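Local coordinates for protein Gp6 (Enterobacteria phage HK97, PDB 3JVO) that assembles into a ring (a tridecamer in the crystal) and, as part of the head-tail connector, binds the portal protein and gp7, leaving an open channel for DNA ejection, at residues 56-61 with 92-97. Residues are numbered along the deposited sequence; the frame is centred on the assembly and turned at random.
Sequences PAAVKG and MFIHRN
P56 lies over one face of the H95 ring, its CB 3.5 Å from the ring centroid and 20° off the ring normal, a CH-pi contact. Proline suits this N-cap position: its restricted phi is compatible with the extended N-cap conformation, it brings no backbone N-H in need of a partner, and its rigid CB and CG form a compact surface against the imidazole. Two residues on, A58 meets the same ring at its edge, near the ring plane. Its CB also touches the end of I94, 3.6 Å from CD1, a small methyl letting both side chains come close to the helix. I94 gets there by turning CG1 between its own backbone N and carbonyl carbon (chi1 48°), which brings CD1 back toward the helix. V59 contributes its CG2 branch, 3.6 Å from H95 CB, approaching the imidazole obliquely. W49 of the same chain packs on H95 too. In the type I turn from F93 to R96, H95 directs its CB toward segment 56-61. D38 of a neighbouring subunit accepts a hydrogen bond from A58 N, while NH2 of R42 of that subunit hydrogen-bonds to I94 O. The contact joins the first turn of helix 57-72 to the F93-R96 turn, a helix-to-turn packing centred on the H95 ring within the helical gp6/gp15 connector fold, beside a subunit interface of the ring.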
ATOM      1  N   PRO G  56      17.569 -37.880  22.769  1.00 32.73           N
ATOM      2  CA  PRO G  56      16.270 -37.478  23.299  1.00 32.28           C
ATOM      3  C   PRO G  56      15.194 -37.295  22.232  1.00 31.57           C
ATOM      4  O   PRO G  56      15.493 -36.959  21.074  1.00 31.52           O
ATOM      5  CB  PRO G  56      16.559 -36.119  23.951  1.00 32.55           C
ATOM      6  CG  PRO G  56      18.031 -36.066  24.135  1.00 33.41           C
ATOM      7  CD  PRO G  56      18.599 -36.853  22.999  1.00 32.84           C
ATOM      8  N   ALA G  57      13.945 -37.470  22.651  1.00 30.23           N
ATOM      9  CA  ALA G  57      12.803 -37.301  21.780  1.00 29.60           C
ATOM     10  C   ALA G  57      12.756 -35.906  21.127  1.00 28.73           C
ATOM     11  O   ALA G  57      12.462 -35.808  19.943  1.00 28.42           O
ATOM     12  CB  ALA G  57      11.509 -37.610  22.531  1.00 28.68           C
ATOM     13  N   ALA G  58      13.052 -34.833  21.874  1.00 28.67           N
ATOM     14  CA  ALA G  58      12.965 -33.487  21.282  1.00 28.93           C
ATOM     15  C   ALA G  58      13.977 -33.346  20.134  1.00 29.03           C
ATOM     16  O   ALA G  58      13.683 -32.704  19.111  1.00 29.91           O
ATOM     17  CB  ALA G  58      13.181 -32.392  22.335  1.00 28.75           C
ATOM     18  N   VAL G  59      15.166 -33.929  20.311  1.00 28.65           N
ATOM     19  CA  VAL G  59      16.193 -33.893  19.265  1.00 28.52           C
ATOM     20  C   VAL G  59      15.724 -34.723  18.060  1.00 28.26           C
ATOM     21  O   VAL G  59      15.896 -34.323  16.912  1.00 28.64           O
ATOM     22  CB  VAL G  59      17.600 -34.326  19.816  1.00 28.95           C
ATOM     23  CG1 VAL G  59      18.659 -34.403  18.716  1.00 28.10           C
ATOM     24  CG2 VAL G  59      18.058 -33.346  20.898  1.00 28.69           C
ATOM     25  N   LYS G  60      15.084 -35.856  18.306  1.00 27.84           N
ATOM     26  CA  LYS G  60      14.517 -36.607  17.210  1.00 28.74           C
ATOM     27  C   LYS G  60      13.505 -35.738  16.416  1.00 28.28           C
ATOM     28  O   LYS G  60      13.500 -35.733  15.184  1.00 27.83           O
ATOM     29  CB  LYS G  60      13.911 -37.903  17.732  1.00 29.04           C
ATOM     30  CG  LYS G  60      14.969 -38.962  18.096  1.00 30.09           C
ATOM     31  CD  LYS G  60      14.398 -40.154  18.867  1.00 30.86           C
ATOM     32  CE  LYS G  60      13.318 -40.888  18.072  1.00 34.65           C
ATOM     33  NZ  LYS G  60      12.884 -42.203  18.722  1.00 35.04           N
ATOM     34  N   GLY G  61      12.689 -34.971  17.137  1.00 28.12           N
ATOM     35  CA  GLY G  61      11.762 -34.026  16.535  1.00 27.69           C
ATOM     36  C   GLY G  61      12.448 -33.009  15.647  1.00 27.92           C
ATOM     37  O   GLY G  61      11.971 -32.741  14.539  1.00 27.66           O
HETATM   38  N   MSE G  92      16.004 -28.227  19.704  1.00 41.23           N
HETATM   39  CA  MSE G  92      17.448 -28.467  19.887  1.00 44.52           C
HETATM   40  C   MSE G  92      18.038 -27.728  21.100  1.00 43.79           C
HETATM   41  O   MSE G  92      18.932 -28.235  21.780  1.00 43.70           O
HETATM   42  CB  MSE G  92      18.205 -28.050  18.627  1.00 43.88           C
HETATM   43  CG  MSE G  92      18.322 -29.106  17.537  1.00 46.12           C
HETATM   44 SE   MSE G  92      19.351 -28.382  16.035  0.75 52.06          SE
HETATM   45  CE  MSE G  92      18.129 -27.119  15.234  1.00 48.43           C
ATOM     46  N   PHE G  93      17.532 -26.528  21.363  1.00 44.64           N
ATOM     47  CA  PHE G  93      18.110 -25.625  22.364  1.00 45.34           C
ATOM     48  C   PHE G  93      18.077 -26.255  23.749  1.00 45.50           C
ATOM     49  O   PHE G  93      19.029 -26.146  24.510  1.00 44.26           O
ATOM     50  CB  PHE G  93      17.361 -24.283  22.335  1.00 45.78           C
ATOM     51  CG  PHE G  93      17.766 -23.311  23.424  1.00 47.15           C
ATOM     52  CD1 PHE G  93      18.785 -22.383  23.210  1.00 48.78           C
ATOM     53  CD2 PHE G  93      17.096 -23.296  24.654  1.00 47.93           C
ATOM     54  CE1 PHE G  93      19.143 -21.476  24.217  1.00 49.47           C
ATOM     55  CE2 PHE G  93      17.449 -22.400  25.655  1.00 47.14           C
ATOM     56  CZ  PHE G  93      18.472 -21.491  25.438  1.00 46.99           C
ATOM     57  N   ILE G  94      16.973 -26.934  24.050  1.00 46.50           N
ATOM     58  CA  ILE G  94      16.763 -27.547  25.365  1.00 47.56           C
ATOM     59  C   ILE G  94      17.641 -28.796  25.601  1.00 48.44           C
ATOM     60  O   ILE G  94      17.665 -29.345  26.701  1.00 48.44           O
ATOM     61  CB  ILE G  94      15.252 -27.807  25.642  1.00 47.32           C
ATOM     62  CG1 ILE G  94      14.583 -28.487  24.458  1.00 46.95           C
ATOM     63  CG2 ILE G  94      14.524 -26.508  25.929  1.00 47.49           C
ATOM     64  CD1 ILE G  94      14.320 -29.921  24.668  1.00 45.92           C
ATOM     65  N   HIS G  95      18.377 -29.216  24.570  1.00 49.60           N
ATOM     66  CA  HIS G  95      19.352 -30.312  24.694  1.00 50.92           C
ATOM     67  C   HIS G  95      20.757 -29.914  24.231  1.00 52.07           C
ATOM     68  O   HIS G  95      21.608 -30.763  23.929  1.00 51.57           O
ATOM     69  CB  HIS G  95      18.856 -31.566  23.975  1.00 50.67           C
ATOM     70  CG  HIS G  95      17.793 -32.301  24.726  1.00 50.52           C
ATOM     71  ND1 HIS G  95      16.492 -32.394  24.277  1.00 50.90           N
ATOM     72  CD2 HIS G  95      17.832 -32.959  25.908  1.00 49.75           C
ATOM     73  CE1 HIS G  95      15.779 -33.088  25.145  1.00 49.51           C
ATOM     74  NE2 HIS G  95      16.569 -33.441  26.145  1.00 51.94           N
ATOM     75  N   ARG G  96      20.990 -28.609  24.201  1.00 53.74           N
ATOM     76  CA  ARG G  96      22.276 -28.059  23.804  1.00 55.73           C
ATOM     77  C   ARG G  96      23.286 -28.169  24.949  1.00 56.55           C
ATOM     78  O   ARG G  96      22.990 -27.808  26.093  1.00 56.63           O
ATOM     79  CB  ARG G  96      22.104 -26.600  23.353  1.00 55.82           C
ATOM     80  CG  ARG G  96      23.391 -25.835  23.118  1.00 58.32           C
ATOM     81  CD  ARG G  96      24.019 -26.153  21.771  1.00 62.14           C
ATOM     82  NE  ARG G  96      25.320 -25.499  21.621  1.00 64.70           N
ATOM     83  CZ  ARG G  96      25.491 -24.268  21.142  1.00 67.09           C
ATOM     84  NH1 ARG G  96      24.448 -23.539  20.748  1.00 68.04           N
ATOM     85  NH2 ARG G  96      26.715 -23.761  21.055  1.00 68.87           N
ATOM     86  N   ASN G  97      24.467 -28.696  24.634  1.00 57.56           N
ATOM     87  CA  ASN G  97      25.593 -28.668  25.556  1.00 58.60           C
ATOM     88  C   ASN G  97      26.242 -27.286  25.474  1.00 59.37           C
ATOM     89  O   ASN G  97      26.736 -26.877  24.413  1.00 59.43           O
ATOM     90  CB  ASN G  97      26.581 -29.793  25.225  1.00 58.52           C
ATOM     91  CG  ASN G  97      27.766 -29.849  26.184  1.00 58.93           C
ATOM     92  OD1 ASN G  97      27.802 -30.679  27.096  1.00 59.38           O
ATOM     93  ND2 ASN G  97      28.745 -28.972  25.975  1.00 58.45           N
TER